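PDB 6Y5Z: capsid protein VP1 from Human polyomavirus 12, which probably assembles as disulfide-linked pentamers into the T=7 icosahedral capsid and takes part in attachment of the virus to host cells. Local coordinates for residues 123-128 and 187-192; 133-138 and 239-244; 61-66 and 243-248; 100-105 and 260-265. All blocks are in the same frame, centred on the assembly; numbering follows the deposited sequence.

Contact 1: 123-128 and 187-192; sequences STYHMF and WSPDPS
Tyr125 OH, the atom that brings this ring to Pro189, is hydrogen-bonded to Tyr65 OH. That second hydroxyl is gripped again by the carbonyl oxygen of Trp187, so Tyr65 ties the two segments together. The direct touch is light. Tyr125 OH lies 4.2 Å from Pro189 CD, and the two side chains come from opposite directions. The tyrosine ring is extended across the gap because CG stands anti to the backbone N (chi1 -176°). Met127 makes the closer approach. In the conformer described, one of two deposited, its CE sits 3.6 Å from Pro189 CG. The chain is bent at chi2 and chi3, which turns the methyl end toward the proline. The backbones stay well apart, with Met127 CA and Pro189 CA 9.3 Å from each other. Past the proline, Asp190 OD1 accepts from Ser192 N at 3.0 Å in an Asx turn, and Ser192 OG bonds the same oxygen at 2.7 Å. Both donors come from one face of the carboxylate. A neighbouring subunit adds Phe215, whose ring meets that of Tyr125. Strand 187-189 is outermost in a small three-stranded antiparallel sheet, and this contact packs it on strand 124-131 of the VP1 jelly-roll.

Contact 2: 133-138 and 239-244; sequences EPLDLQ and FLSCCD
Phe239 lays its ring against the Glu133-Pro134 peptide, and every atom from CB to CZ finds something there. CB comes first, 3.3 Å from Glu133 O. CG faces the carbonyl carbon of the same residue. Along one rim of the ring CD1 is 3.3 Å from Glu133 N, and CE1 follows at 3.6 Å from Glu133 CA. Along the other rim CD2 lies near Pro134 N and CE2 is 3.8 Å from Pro134 CD. The far end, CZ, is 4.1 Å from both Glu133 CA and Pro134 CD. Glu133 CA and Pro134 N thus cover one face, both offset toward the rim. Pro134 CD makes a CH-pi contact with the Phe239 ring, 23° off the normal at its centroid, and the two side chains lie alongside, pointing the same way. Phe239 belongs to strand 237-250 of the antiparallel VP1 jelly-roll. Segment 133-138 is the link that leaves strand 124-131 and enters the small sheet through strand 136-139. Further along, water takes over. It accepts from Leu135 N at 2.9 Å and is hydrogen-bonded to Ser241 OG at 2.9 Å. Ser241 has two deposited conformers, so this bridge holds for the one described. Leu135 CB packs beside the same hydroxyl. The carboxylate of Glu133 turns to other partners: its OE2 is held by Asn196 and by Lys234.

Contact 3: 61-66 and 243-248; sequences QMPYYS and CDVMGW
Cys243 meets two neighbours of segment 61-66, one with its CB and one with its sulfur. The sulfur is anti to the backbone N (chi1 -173°), and this conformation carries SG to 3.7 Å from Tyr64 O. CB is left to pack against Tyr65, 4.1 Å from CD1, coming at the ring obliquely. Tyr65 starts out pointing away from the strand. Its chi1 of -72° places CG beside its own backbone N, and the ring then swings back until its CD1 side reaches Cys243. Val245 uses one branch only across this contact. Its CG2 lies 4.0 Å from Pro63 CB. Tyr64 takes part through its backbone oxygen, a van der Waals contact, and its own OH bonds to Lys59 O. All five touching residues are buried, and the contact is mostly apolar. Segment 61-66 runs into strand 66-71, and Ser66 pairs with Cys242 through the backbone at the start of that strand pairing. Phe259 of strand 257-276 packs on both Pro63 and Val245. On the other flank of strand 237-250, Tyr125 of strand 124-131 touches Cys243.

Contact 4: 100-105 and 260-265; sequences NTLMNV and RGLPRY
The guanidinium of Arg260 is approached obliquely by Thr101 OG1, has Leu262 CD2 over one face and a water in plane at its edge. Leu262 CD2 sits 4.0 Å above the plane, offset toward the rim. The water accepts from Arg260 NE at 2.9 Å. It also donates to Thr101 OG1 at 2.8 Å, so it joins the two segments. Thr101 OG1 itself lies 4.0 Å from Arg260 NH2, and the two side chains cross at about a right angle. The same hydroxyl oxygen lies 4.2 Å from Leu262 CD2. The chi1 of Thr101, 65°, sets OG1 between the backbone N and the carbonyl carbon, and from there it also bonds to Gly98 O. The apolar half is thin. Leu102 CD1 and Leu262 CD1 are 4.2 Å apart in the one of two deposited Leu102 conformers described. Residues 100-103 form part of a 3-10 segment in the loop after strand 83-96; Arg260 and Leu262 belong to the strand 257-276 region of the jelly-roll. Arg260 NH1 bonds to Gly41 O and to Gln166 O of a neighbouring subunit, placing the contact at the pentamer interface. The positive charge of the buried arginine is probably stabilised by the dipoles of neutral carbonyls and a water. The water carries the polar link that Thr101 OG1 and Arg260 NH2 do not make directly.

Contacts 2 and 3 use successive parts of strand 237-250. Their segments overlap at Cys243 and Asp244; contact 2 is made by Phe239 and Ser241, contact 3 by Cys243 and Val245. Contact 1 joins the neighbouring strand 124-131 to the small sheet, and contact 2 begins in the chain link between those elements. Contact 4 lies farthest from the chain centre, yet its touching residues are buried, and another subunit packs on it. Contact 2 is the one that is partly exposed. Contacts 1 and 3 are core packing tied by the hydroxyl of Tyr65. Water bridges the segments only in contacts 2 and 4. Asp244 connects all four: its OD1 takes His126 of contact 1 and Arg264 of contact 4.

Contact 1: 123-128 and 187-192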
loop_
_atom_site.group_PDB
_atom_site.type_symbol
_atom_site.label_atom_id
_atom_site.label_comp_id
_atom_site.label_asym_id
_atom_site.label_seq_id
_atom_site.Cartn_x
_atom_site.Cartn_y
_atom_site.Cartn_z
ATOM N N SER D 123 9.252 -12.297 8.773
ATOM C CA SER D 123 8.766 -12.753 7.464
ATOM C C SER D 123 7.394 -13.419 7.623
ATOM O O SER D 123 7.154 -14.136 8.601
ATOM C CB SER D 123 9.742 -13.680 6.818
ATOM O OG SER D 123 10.959 -13.013 6.473
ATOM N N THR D 124 6.493 -13.108 6.709
ATOM C CA THR D 124 5.129 -13.664 6.682
ATOM C C THR D 124 4.931 -14.456 5.398
ATOM O O THR D 124 5.473 -14.121 4.331
ATOM C CB THR D 124 4.082 -12.570 6.865
ATOM O OG1 THR D 124 4.215 -11.637 5.816
ATOM C CG2 THR D 124 4.238 -11.860 8.182
ATOM N N TYR D 125 4.173 -15.529 5.518
ATOM C CA TYR D 125 3.862 -16.421 4.387
ATOM C C TYR D 125 2.429 -16.902 4.598
ATOM O O TYR D 125 2.155 -17.588 5.601
ATOM C CB TYR D 125 4.845 -17.586 4.321
ATOM C CG TYR D 125 4.633 -18.478 3.136
ATOM C CD1 TYR D 125 5.158 -18.130 1.901
ATOM C CD2 TYR D 125 3.901 -19.642 3.242
ATOM C CE1 TYR D 125 4.948 -18.915 0.783
ATOM C CE2 TYR D 125 3.726 -20.462 2.142
ATOM C CZ TYR D 125 4.265 -20.109 0.917
ATOM O OH TYR D 125 4.064 -20.888 -0.187
ATOM N N HIS D 126 1.540 -16.466 3.721
ATOM C CA HIS D 126 0.109 -16.823 3.785
ATOM C C HIS D 126 -0.228 -17.541 2.498
ATOM O O HIS D 126 0.165 -17.058 1.421
ATOM C CB HIS D 126 -0.793 -15.619 3.972
ATOM C CG HIS D 126 -0.621 -14.982 5.290
ATOM N ND1 HIS D 126 -1.091 -15.561 6.446
ATOM C CD2 HIS D 126 -0.039 -13.817 5.647
ATOM C CE1 HIS D 126 -0.789 -14.785 7.463
ATOM N NE2 HIS D 126 -0.149 -13.701 6.995
ATOM N N MET D 127 -0.893 -18.678 2.595
ATOM C CA MET D 127 -1.453 -19.290 1.383
ATOM C C MET D 127 -2.653 -20.146 1.780
ATOM O O MET D 127 -2.709 -20.677 2.907
ATOM C CB MET D 127 -0.400 -20.111 0.635
ATOM C CG MET D 127 -0.010 -21.361 1.347
ATOM S SD MET D 127 -1.067 -22.684 0.777
ATOM C CE MET D 127 -0.488 -22.650 -0.923
ATOM N N PHE D 128 -3.619 -20.198 0.880
ATOM C CA PHE D 128 -4.709 -21.177 1.035
ATOM C C PHE D 128 -5.086 -21.680 -0.343
ATOM O O PHE D 128 -4.825 -21.026 -1.374
ATOM C CB PHE D 128 -5.908 -20.594 1.768
ATOM C CG PHE D 128 -6.690 -19.587 0.985
ATOM C CD1 PHE D 128 -6.305 -18.258 0.958
ATOM C CD2 PHE D 128 -7.839 -19.966 0.304
ATOM C CE1 PHE D 128 -7.049 -17.331 0.240
ATOM C CE2 PHE D 128 -8.589 -19.031 -0.382
ATOM C CZ PHE D 128 -8.184 -17.718 -0.414
ATOM N N TRP D 187 8.806 -26.442 -0.925
ATOM C CA TRP D 187 7.655 -26.750 -1.820
ATOM C C TRP D 187 6.818 -25.502 -2.098
ATOM O O TRP D 187 6.378 -24.842 -1.122
ATOM C CB TRP D 187 6.745 -27.813 -1.196
ATOM C CG TRP D 187 7.340 -29.169 -0.978
ATOM C CD1 TRP D 187 7.600 -29.754 0.217
ATOM C CD2 TRP D 187 7.696 -30.126 -1.990
ATOM N NE1 TRP D 187 8.090 -31.023 0.025
ATOM C CE2 TRP D 187 8.149 -31.281 -1.316
ATOM C CE3 TRP D 187 7.646 -30.129 -3.384
ATOM C CZ2 TRP D 187 8.588 -32.407 -2.018
ATOM C CZ3 TRP D 187 8.117 -31.226 -4.071
ATOM C CH2 TRP D 187 8.550 -32.360 -3.388
ATOM N N SER D 188 6.545 -25.261 -3.368
ATOM C CA SER D 188 5.690 -24.169 -3.877
ATOM C C SER D 188 4.455 -24.804 -4.474
ATOM O O SER D 188 4.549 -25.874 -5.075
ATOM C CB SER D 188 6.405 -23.390 -4.942
ATOM O OG SER D 188 7.560 -22.771 -4.433
ATOM N N PRO D 189 3.296 -24.131 -4.462
ATOM C CA PRO D 189 2.180 -24.567 -5.295
ATOM C C PRO D 189 2.649 -24.550 -6.748
ATOM O O PRO D 189 3.363 -23.622 -7.154
ATOM C CB PRO D 189 1.040 -23.582 -5.044
ATOM C CG PRO D 189 1.503 -22.730 -3.901
ATOM C CD PRO D 189 2.987 -22.922 -3.689
ATOM N N ASP D 190 2.335 -25.609 -7.488
ATOM C CA ASP D 190 2.826 -25.793 -8.869
ATOM C C ASP D 190 1.894 -25.096 -9.864
ATOM O O ASP D 190 0.754 -25.546 -10.095
ATOM C CB ASP D 190 2.935 -27.282 -9.184
ATOM C CG ASP D 190 3.563 -27.558 -10.539
ATOM O OD1 ASP D 190 3.853 -26.582 -11.289
ATOM O OD2 ASP D 190 3.780 -28.736 -10.821
ATOM N N PRO D 191 2.303 -23.982 -10.506
ATOM C CA PRO D 191 1.405 -23.264 -11.411
ATOM C C PRO D 191 1.208 -23.993 -12.752
ATOM O O PRO D 191 0.348 -23.622 -13.508
ATOM C CB PRO D 191 2.119 -21.929 -11.638
ATOM C CG PRO D 191 3.569 -22.270 -11.476
ATOM C CD PRO D 191 3.624 -23.334 -10.394
ATOM N N SER D 192 2.016 -25.014 -13.023
ATOM C CA SER D 192 1.944 -25.819 -14.264
ATOM C C SER D 192 0.934 -26.956 -14.100
ATOM O O SER D 192 0.602 -27.570 -15.121
ATOM C CB SER D 192 3.297 -26.353 -14.663
ATOM O OG SER D 192 3.709 -27.446 -13.857
#

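Contact 2: 133-138 and 239-244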
loop_
_atom_site.group_PDB
_atom_site.type_symbol
_atom_site.label_atom_id
_atom_site.label_comp_id
_atom_site.label_asym_id
_atom_site.label_seq_id
_atom_site.Cartn_x
_atom_site.Cartn_y
_atom_site.Cartn_z
ATOM N N GLU D 133 -8.880 -32.227 -5.578
ATOM C CA GLU D 133 -7.816 -33.256 -5.428
ATOM C C GLU D 133 -6.667 -32.575 -4.706
ATOM O O GLU D 133 -6.719 -31.367 -4.485
ATOM C CB GLU D 133 -7.448 -33.830 -6.791
ATOM C CG GLU D 133 -6.863 -32.818 -7.752
ATOM C CD GLU D 133 -6.950 -33.329 -9.170
ATOM O OE1 GLU D 133 -5.948 -33.931 -9.632
ATOM O OE2 GLU D 133 -8.012 -33.133 -9.806
ATOM N N PRO D 134 -5.633 -33.314 -4.257
ATOM C CA PRO D 134 -4.562 -32.692 -3.492
ATOM C C PRO D 134 -3.854 -31.586 -4.290
ATOM O O PRO D 134 -3.754 -31.657 -5.513
ATOM C CB PRO D 134 -3.612 -33.858 -3.200
ATOM C CG PRO D 134 -4.514 -35.093 -3.282
ATOM C CD PRO D 134 -5.496 -34.775 -4.383
ATOM N N LEU D 135 -3.388 -30.583 -3.566
ATOM C CA LEU D 135 -2.586 -29.476 -4.141
ATOM C C LEU D 135 -1.320 -30.058 -4.792
ATOM O O LEU D 135 -0.593 -30.833 -4.148
ATOM C CB LEU D 135 -2.259 -28.474 -3.026
ATOM C CG LEU D 135 -1.373 -27.294 -3.432
ATOM C CD1 LEU D 135 -2.145 -26.347 -4.322
ATOM C CD2 LEU D 135 -0.870 -26.563 -2.197
ATOM N N ASP D 136 -1.061 -29.696 -6.042
ATOM C CA ASP D 136 0.194 -30.065 -6.745
ATOM C C ASP D 136 1.323 -29.146 -6.265
ATOM O O ASP D 136 1.097 -27.901 -6.202
ATOM C CB ASP D 136 0.035 -29.969 -8.256
ATOM C CG ASP D 136 -0.975 -30.958 -8.815
ATOM O OD1 ASP D 136 -0.778 -32.171 -8.568
ATOM O OD2 ASP D 136 -1.955 -30.516 -9.464
ATOM N N LEU D 137 2.466 -29.726 -5.904
ATOM C CA LEU D 137 3.645 -29.008 -5.364
ATOM C C LEU D 137 4.819 -29.134 -6.336
ATOM O O LEU D 137 5.030 -30.209 -6.954
ATOM C CB LEU D 137 4.038 -29.568 -3.996
ATOM C CG LEU D 137 2.980 -29.480 -2.898
ATOM C CD1 LEU D 137 3.465 -30.200 -1.647
ATOM C CD2 LEU D 137 2.647 -28.032 -2.592
ATOM N N GLN D 138 5.597 -28.062 -6.423
ATOM C CA GLN D 138 6.853 -27.994 -7.188
ATOM C C GLN D 138 7.965 -27.784 -6.168
ATOM O O GLN D 138 7.881 -26.830 -5.348
ATOM C CB GLN D 138 6.790 -26.883 -8.226
ATOM C CG GLN D 138 8.153 -26.523 -8.802
ATOM C CD GLN D 138 8.734 -27.608 -9.673
ATOM O OE1 GLN D 138 8.113 -28.016 -10.649
ATOM N NE2 GLN D 138 9.976 -27.980 -9.391
ATOM N N PHE D 239 -10.609 -30.826 -0.867
ATOM C CA PHE D 239 -9.201 -30.684 -0.424
ATOM C C PHE D 239 -8.904 -29.231 -0.050
ATOM O O PHE D 239 -8.992 -28.323 -0.892
ATOM C CB PHE D 239 -8.293 -31.211 -1.532
ATOM C CG PHE D 239 -8.492 -32.694 -1.755
ATOM C CD1 PHE D 239 -9.574 -33.166 -2.486
ATOM C CD2 PHE D 239 -7.605 -33.598 -1.198
ATOM C CE1 PHE D 239 -9.761 -34.531 -2.655
ATOM C CE2 PHE D 239 -7.774 -34.961 -1.392
ATOM C CZ PHE D 239 -8.850 -35.417 -2.120
ATOM N N LEU D 240 -8.528 -29.025 1.207
ATOM C CA LEU D 240 -8.177 -27.703 1.759
ATOM C C LEU D 240 -6.715 -27.749 2.149
ATOM O O LEU D 240 -6.266 -28.754 2.730
ATOM C CB LEU D 240 -9.012 -27.392 2.989
ATOM C CG LEU D 240 -10.520 -27.561 2.824
ATOM C CD1 LEU D 240 -11.226 -27.321 4.151
ATOM C CD2 LEU D 240 -11.038 -26.623 1.756
ATOM N N SER D 241 -5.999 -26.673 1.872
ATOM C CA SER D 241 -4.543 -26.548 2.125
ATOM C C SER D 241 -4.266 -25.132 2.627
ATOM O O SER D 241 -4.956 -24.246 2.147
ATOM C CB SER D 241 -3.768 -26.794 0.865
ATOM O OG SER D 241 -4.076 -28.054 0.286
ATOM N N CYS D 242 -3.284 -24.941 3.495
ATOM C CA CYS D 242 -2.897 -23.561 3.872
ATOM C C CYS D 242 -1.556 -23.558 4.588
ATOM O O CYS D 242 -1.059 -24.616 4.996
ATOM C CB CYS D 242 -3.970 -22.901 4.720
ATOM S SG CYS D 242 -4.382 -23.785 6.245
ATOM N N CYS D 243 -1.004 -22.362 4.735
ATOM C CA CYS D 243 0.060 -22.053 5.702
ATOM C C CYS D 243 -0.082 -20.573 6.036
ATOM O O CYS D 243 -0.347 -19.774 5.120
ATOM C CB CYS D 243 1.426 -22.370 5.115
ATOM S SG CYS D 243 2.739 -22.189 6.340
ATOM N N ASP D 244 0.077 -20.232 7.299
ATOM C CA ASP D 244 -0.081 -18.842 7.774
ATOM C C ASP D 244 0.960 -18.553 8.844
ATOM O O ASP D 244 0.640 -18.553 10.044
ATOM C CB ASP D 244 -1.513 -18.622 8.253
ATOM C CG ASP D 244 -2.486 -18.701 7.096
ATOM O OD1 ASP D 244 -2.487 -17.752 6.278
ATOM O OD2 ASP D 244 -3.219 -19.743 6.973
HETATM O O HOH W 1 -3.709 -30.763 -0.710
#

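Contact 3: 61-66 and 243-248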
loop_
_atom_site.group_PDB
_atom_site.type_symbol
_atom_site.label_atom_id
_atom_site.label_comp_id
_atom_site.label_asym_id
_atom_site.label_seq_id
_atom_site.Cartn_x
_atom_site.Cartn_y
_atom_site.Cartn_z
ATOM N N GLN D 61 11.838 -27.357 13.847
ATOM C CA GLN D 61 12.328 -25.953 13.701
ATOM C C GLN D 61 11.830 -25.324 12.399
ATOM O O GLN D 61 12.223 -24.162 12.156
ATOM C CB GLN D 61 13.862 -25.926 13.818
ATOM C CG GLN D 61 14.318 -26.167 15.251
ATOM C CD GLN D 61 15.818 -26.206 15.435
ATOM O OE1 GLN D 61 16.550 -25.578 14.686
ATOM N NE2 GLN D 61 16.251 -26.946 16.448
ATOM N N MET D 62 11.015 -26.017 11.600
ATOM C CA MET D 62 10.564 -25.542 10.260
ATOM C C MET D 62 9.047 -25.577 10.177
ATOM O O MET D 62 8.413 -26.495 10.694
ATOM C CB MET D 62 11.090 -26.425 9.129
ATOM C CG MET D 62 12.592 -26.410 9.003
ATOM S SD MET D 62 13.181 -27.524 7.721
ATOM C CE MET D 62 13.002 -29.113 8.536
ATOM N N PRO D 63 8.411 -24.569 9.543
ATOM C CA PRO D 63 6.978 -24.640 9.268
ATOM C C PRO D 63 6.621 -25.513 8.067
ATOM O O PRO D 63 7.420 -25.671 7.146
ATOM C CB PRO D 63 6.595 -23.173 8.997
ATOM C CG PRO D 63 7.882 -22.570 8.460
ATOM C CD PRO D 63 8.974 -23.244 9.273
ATOM N N TYR D 64 5.415 -26.057 8.130
ATOM C CA TYR D 64 4.876 -27.032 7.158
ATOM C C TYR D 64 3.560 -26.518 6.594
ATOM O O TYR D 64 2.876 -25.725 7.245
ATOM C CB TYR D 64 4.628 -28.391 7.823
ATOM C CG TYR D 64 5.879 -29.007 8.378
ATOM C CD1 TYR D 64 6.685 -29.795 7.570
ATOM C CD2 TYR D 64 6.310 -28.734 9.660
ATOM C CE1 TYR D 64 7.866 -30.319 8.046
ATOM C CE2 TYR D 64 7.494 -29.254 10.145
ATOM C CZ TYR D 64 8.293 -30.027 9.321
ATOM O OH TYR D 64 9.497 -30.511 9.734
ATOM N N TYR D 65 3.157 -27.074 5.460
ATOM C CA TYR D 65 1.778 -26.923 4.950
ATOM C C TYR D 65 0.825 -27.706 5.853
ATOM O O TYR D 65 1.150 -28.826 6.273
ATOM C CB TYR D 65 1.667 -27.379 3.497
ATOM C CG TYR D 65 2.328 -26.442 2.516
ATOM C CD1 TYR D 65 1.735 -25.234 2.179
ATOM C CD2 TYR D 65 3.560 -26.721 1.959
ATOM C CE1 TYR D 65 2.352 -24.338 1.330
ATOM C CE2 TYR D 65 4.180 -25.841 1.088
ATOM C CZ TYR D 65 3.577 -24.643 0.760
ATOM O OH TYR D 65 4.179 -23.786 -0.111
ATOM N N SER D 66 -0.331 -27.113 6.140
ATOM C CA SER D 66 -1.528 -27.793 6.688
ATOM C C SER D 66 -2.378 -28.311 5.527
ATOM O O SER D 66 -2.461 -27.646 4.467
ATOM C CB SER D 66 -2.298 -26.838 7.548
ATOM O OG SER D 66 -1.519 -26.431 8.661
ATOM N N CYS D 243 -1.004 -22.362 4.735
ATOM C CA CYS D 243 0.060 -22.053 5.702
ATOM C C CYS D 243 -0.082 -20.573 6.036
ATOM O O CYS D 243 -0.347 -19.774 5.120
ATOM C CB CYS D 243 1.426 -22.370 5.115
ATOM S SG CYS D 243 2.739 -22.189 6.340
ATOM N N ASP D 244 0.077 -20.232 7.299
ATOM C CA ASP D 244 -0.081 -18.842 7.774
ATOM C C ASP D 244 0.960 -18.553 8.844
ATOM O O ASP D 244 0.640 -18.553 10.044
ATOM C CB ASP D 244 -1.513 -18.622 8.253
ATOM C CG ASP D 244 -2.486 -18.701 7.096
ATOM O OD1 ASP D 244 -2.487 -17.752 6.278
ATOM O OD2 ASP D 244 -3.219 -19.743 6.973
ATOM N N VAL D 245 2.177 -18.279 8.382
ATOM C CA VAL D 245 3.321 -17.851 9.231
ATOM C C VAL D 245 3.184 -16.351 9.475
ATOM O O VAL D 245 3.156 -15.594 8.489
ATOM C CB VAL D 245 4.675 -18.143 8.561
ATOM C CG1 VAL D 245 5.822 -17.560 9.380
ATOM C CG2 VAL D 245 4.859 -19.638 8.343
ATOM N N MET D 246 3.168 -15.928 10.736
ATOM C CA MET D 246 2.983 -14.508 11.121
ATOM C C MET D 246 4.312 -13.824 11.427
ATOM O O MET D 246 4.319 -12.600 11.542
ATOM C CB MET D 246 2.089 -14.410 12.353
ATOM C CG MET D 246 0.699 -14.936 12.124
ATOM S SD MET D 246 -0.205 -14.002 10.871
ATOM C CE MET D 246 -0.327 -12.378 11.626
ATOM N N GLY D 247 5.406 -14.579 11.537
ATOM C CA GLY D 247 6.721 -14.033 11.871
ATOM C C GLY D 247 7.372 -14.856 12.947
ATOM O O GLY D 247 6.987 -16.047 13.106
ATOM N N TRP D 248 8.277 -14.235 13.684
ATOM C CA TRP D 248 9.019 -14.907 14.779
ATOM C C TRP D 248 8.679 -14.280 16.120
ATOM O O TRP D 248 8.631 -13.041 16.251
ATOM C CB TRP D 248 10.534 -14.902 14.535
ATOM C CG TRP D 248 10.906 -15.665 13.305
ATOM C CD1 TRP D 248 10.875 -17.015 13.115
ATOM C CD2 TRP D 248 11.346 -15.102 12.063
ATOM N NE1 TRP D 248 11.272 -17.333 11.841
ATOM C CE2 TRP D 248 11.542 -16.173 11.170
ATOM C CE3 TRP D 248 11.589 -13.792 11.626
ATOM C CZ2 TRP D 248 11.956 -15.965 9.855
ATOM C CZ3 TRP D 248 12.005 -13.590 10.332
ATOM C CH2 TRP D 248 12.185 -14.662 9.466
#

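Contact 4: 100-105 and 260-265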
loop_
_atom_site.group_PDB
_atom_site.type_symbol
_atom_site.label_atom_id
_atom_site.label_comp_id
_atom_site.label_asym_id
_atom_site.label_seq_id
_atom_site.Cartn_x
_atom_site.Cartn_y
_atom_site.Cartn_z
ATOM N N ASN D 100 -5.463 -10.938 17.001
ATOM C CA ASN D 100 -5.658 -10.268 18.314
ATOM C C ASN D 100 -4.687 -10.838 19.363
ATOM O O ASN D 100 -4.353 -10.125 20.332
ATOM C CB ASN D 100 -7.097 -10.451 18.801
ATOM C CG ASN D 100 -7.566 -11.877 18.667
ATOM O OD1 ASN D 100 -7.856 -12.306 17.547
ATOM N ND2 ASN D 100 -7.614 -12.609 19.757
ATOM N N THR D 101 -4.267 -12.089 19.219
ATOM C CA THR D 101 -3.382 -12.688 20.251
ATOM C C THR D 101 -2.024 -11.981 20.264
ATOM O O THR D 101 -1.354 -12.027 21.312
ATOM C CB THR D 101 -3.169 -14.193 20.062
ATOM O OG1 THR D 101 -2.463 -14.454 18.843
ATOM C CG2 THR D 101 -4.482 -14.936 20.103
ATOM N N LEU D 102 -1.636 -11.364 19.154
ATOM C CA LEU D 102 -0.310 -10.697 19.009
ATOM C C LEU D 102 -0.315 -9.367 19.771
ATOM O O LEU D 102 0.757 -8.771 19.906
ATOM C CB LEU D 102 0.021 -10.497 17.525
ATOM C CG LEU D 102 0.553 -11.731 16.799
ATOM C CD1 LEU D 102 -0.564 -12.704 16.466
ATOM C CD2 LEU D 102 1.309 -11.337 15.535
ATOM N N MET D 103 -1.471 -8.951 20.305
ATOM C CA MET D 103 -1.604 -7.735 21.141
ATOM C C MET D 103 -1.288 -8.066 22.601
ATOM O O MET D 103 -1.325 -7.156 23.426
ATOM C CB MET D 103 -2.995 -7.117 21.010
ATOM C CG MET D 103 -3.420 -6.812 19.576
ATOM S SD MET D 103 -2.416 -5.542 18.718
ATOM C CE MET D 103 -2.784 -4.121 19.739
ATOM N N ASN D 104 -0.906 -9.311 22.897
ATOM C CA ASN D 104 -0.340 -9.683 24.211
ATOM C C ASN D 104 1.139 -9.275 24.249
ATOM O O ASN D 104 1.952 -9.962 23.602
ATOM C CB ASN D 104 -0.526 -11.173 24.454
ATOM C CG ASN D 104 0.105 -11.667 25.729
ATOM O OD1 ASN D 104 0.913 -10.982 26.364
ATOM N ND2 ASN D 104 -0.305 -12.863 26.146
ATOM N N VAL D 105 1.479 -8.221 24.986
ATOM C CA VAL D 105 2.884 -7.755 25.120
ATOM C C VAL D 105 3.288 -7.776 26.603
ATOM O O VAL D 105 4.234 -7.048 26.981
ATOM C CB VAL D 105 3.053 -6.382 24.446
ATOM C CG1 VAL D 105 2.878 -6.503 22.934
ATOM C CG2 VAL D 105 2.134 -5.313 25.023
ATOM N N ARG D 260 5.858 -18.346 14.557
ATOM C CA ARG D 260 4.467 -18.334 15.075
ATOM C C ARG D 260 3.515 -18.398 13.888
ATOM O O ARG D 260 3.638 -17.532 12.978
ATOM C CB ARG D 260 4.223 -17.094 15.937
ATOM C CG ARG D 260 2.783 -16.879 16.384
ATOM C CD ARG D 260 2.208 -18.051 17.142
ATOM N NE ARG D 260 1.010 -17.721 17.912
ATOM C CZ ARG D 260 0.086 -18.598 18.284
ATOM N NH1 ARG D 260 0.163 -19.875 17.937
ATOM N NH2 ARG D 260 -0.921 -18.190 19.039
ATOM N N GLY D 261 2.561 -19.332 13.935
ATOM C CA GLY D 261 1.503 -19.485 12.924
ATOM C C GLY D 261 0.126 -19.351 13.553
ATOM O O GLY D 261 0.001 -19.422 14.782
ATOM N N LEU D 262 -0.902 -19.159 12.734
ATOM C CA LEU D 262 -2.293 -19.018 13.220
ATOM C C LEU D 262 -3.174 -19.955 12.419
ATOM O O LEU D 262 -2.897 -20.297 11.261
ATOM C CB LEU D 262 -2.766 -17.560 13.089
ATOM C CG LEU D 262 -2.163 -16.572 14.089
ATOM C CD1 LEU D 262 -2.629 -15.153 13.785
ATOM C CD2 LEU D 262 -2.506 -16.957 15.522
ATOM N N PRO D 263 -4.296 -20.386 13.018
ATOM C CA PRO D 263 -5.241 -21.258 12.333
ATOM C C PRO D 263 -6.006 -20.516 11.246
ATOM O O PRO D 263 -6.149 -19.316 11.327
ATOM C CB PRO D 263 -6.234 -21.720 13.404
ATOM C CG PRO D 263 -5.765 -21.078 14.685
ATOM C CD PRO D 263 -4.734 -20.031 14.366
ATOM N N ARG D 264 -6.513 -21.276 10.288
ATOM C CA ARG D 264 -7.349 -20.742 9.205
ATOM C C ARG D 264 -8.692 -21.461 9.189
ATOM O O ARG D 264 -8.733 -22.704 9.189
ATOM C CB ARG D 264 -6.617 -20.874 7.870
ATOM C CG ARG D 264 -7.422 -20.407 6.670
ATOM C CD ARG D 264 -6.601 -20.448 5.397
ATOM N NE ARG D 264 -5.564 -19.420 5.269
ATOM C CZ ARG D 264 -5.718 -18.220 4.711
ATOM N NH1 ARG D 264 -4.690 -17.388 4.622
ATOM N NH2 ARG D 264 -6.913 -17.839 4.278
ATOM N N TYR D 265 -9.742 -20.672 9.048
ATOM C CA TYR D 265 -11.123 -21.133 8.805
ATOM C C TYR D 265 -11.418 -21.140 7.310
ATOM O O TYR D 265 -11.009 -20.199 6.572
ATOM C CB TYR D 265 -12.095 -20.179 9.486
ATOM C CG TYR D 265 -13.548 -20.484 9.282
ATOM C CD1 TYR D 265 -14.159 -21.550 9.917
ATOM C CD2 TYR D 265 -14.307 -19.704 8.433
ATOM C CE1 TYR D 265 -15.509 -21.820 9.717
ATOM C CE2 TYR D 265 -15.664 -19.924 8.268
ATOM C CZ TYR D 265 -16.257 -21.006 8.876
ATOM O OH TYR D 265 -17.608 -21.170 8.663
HETATM O O HOH W 2 0.187 -15.265 19.203
#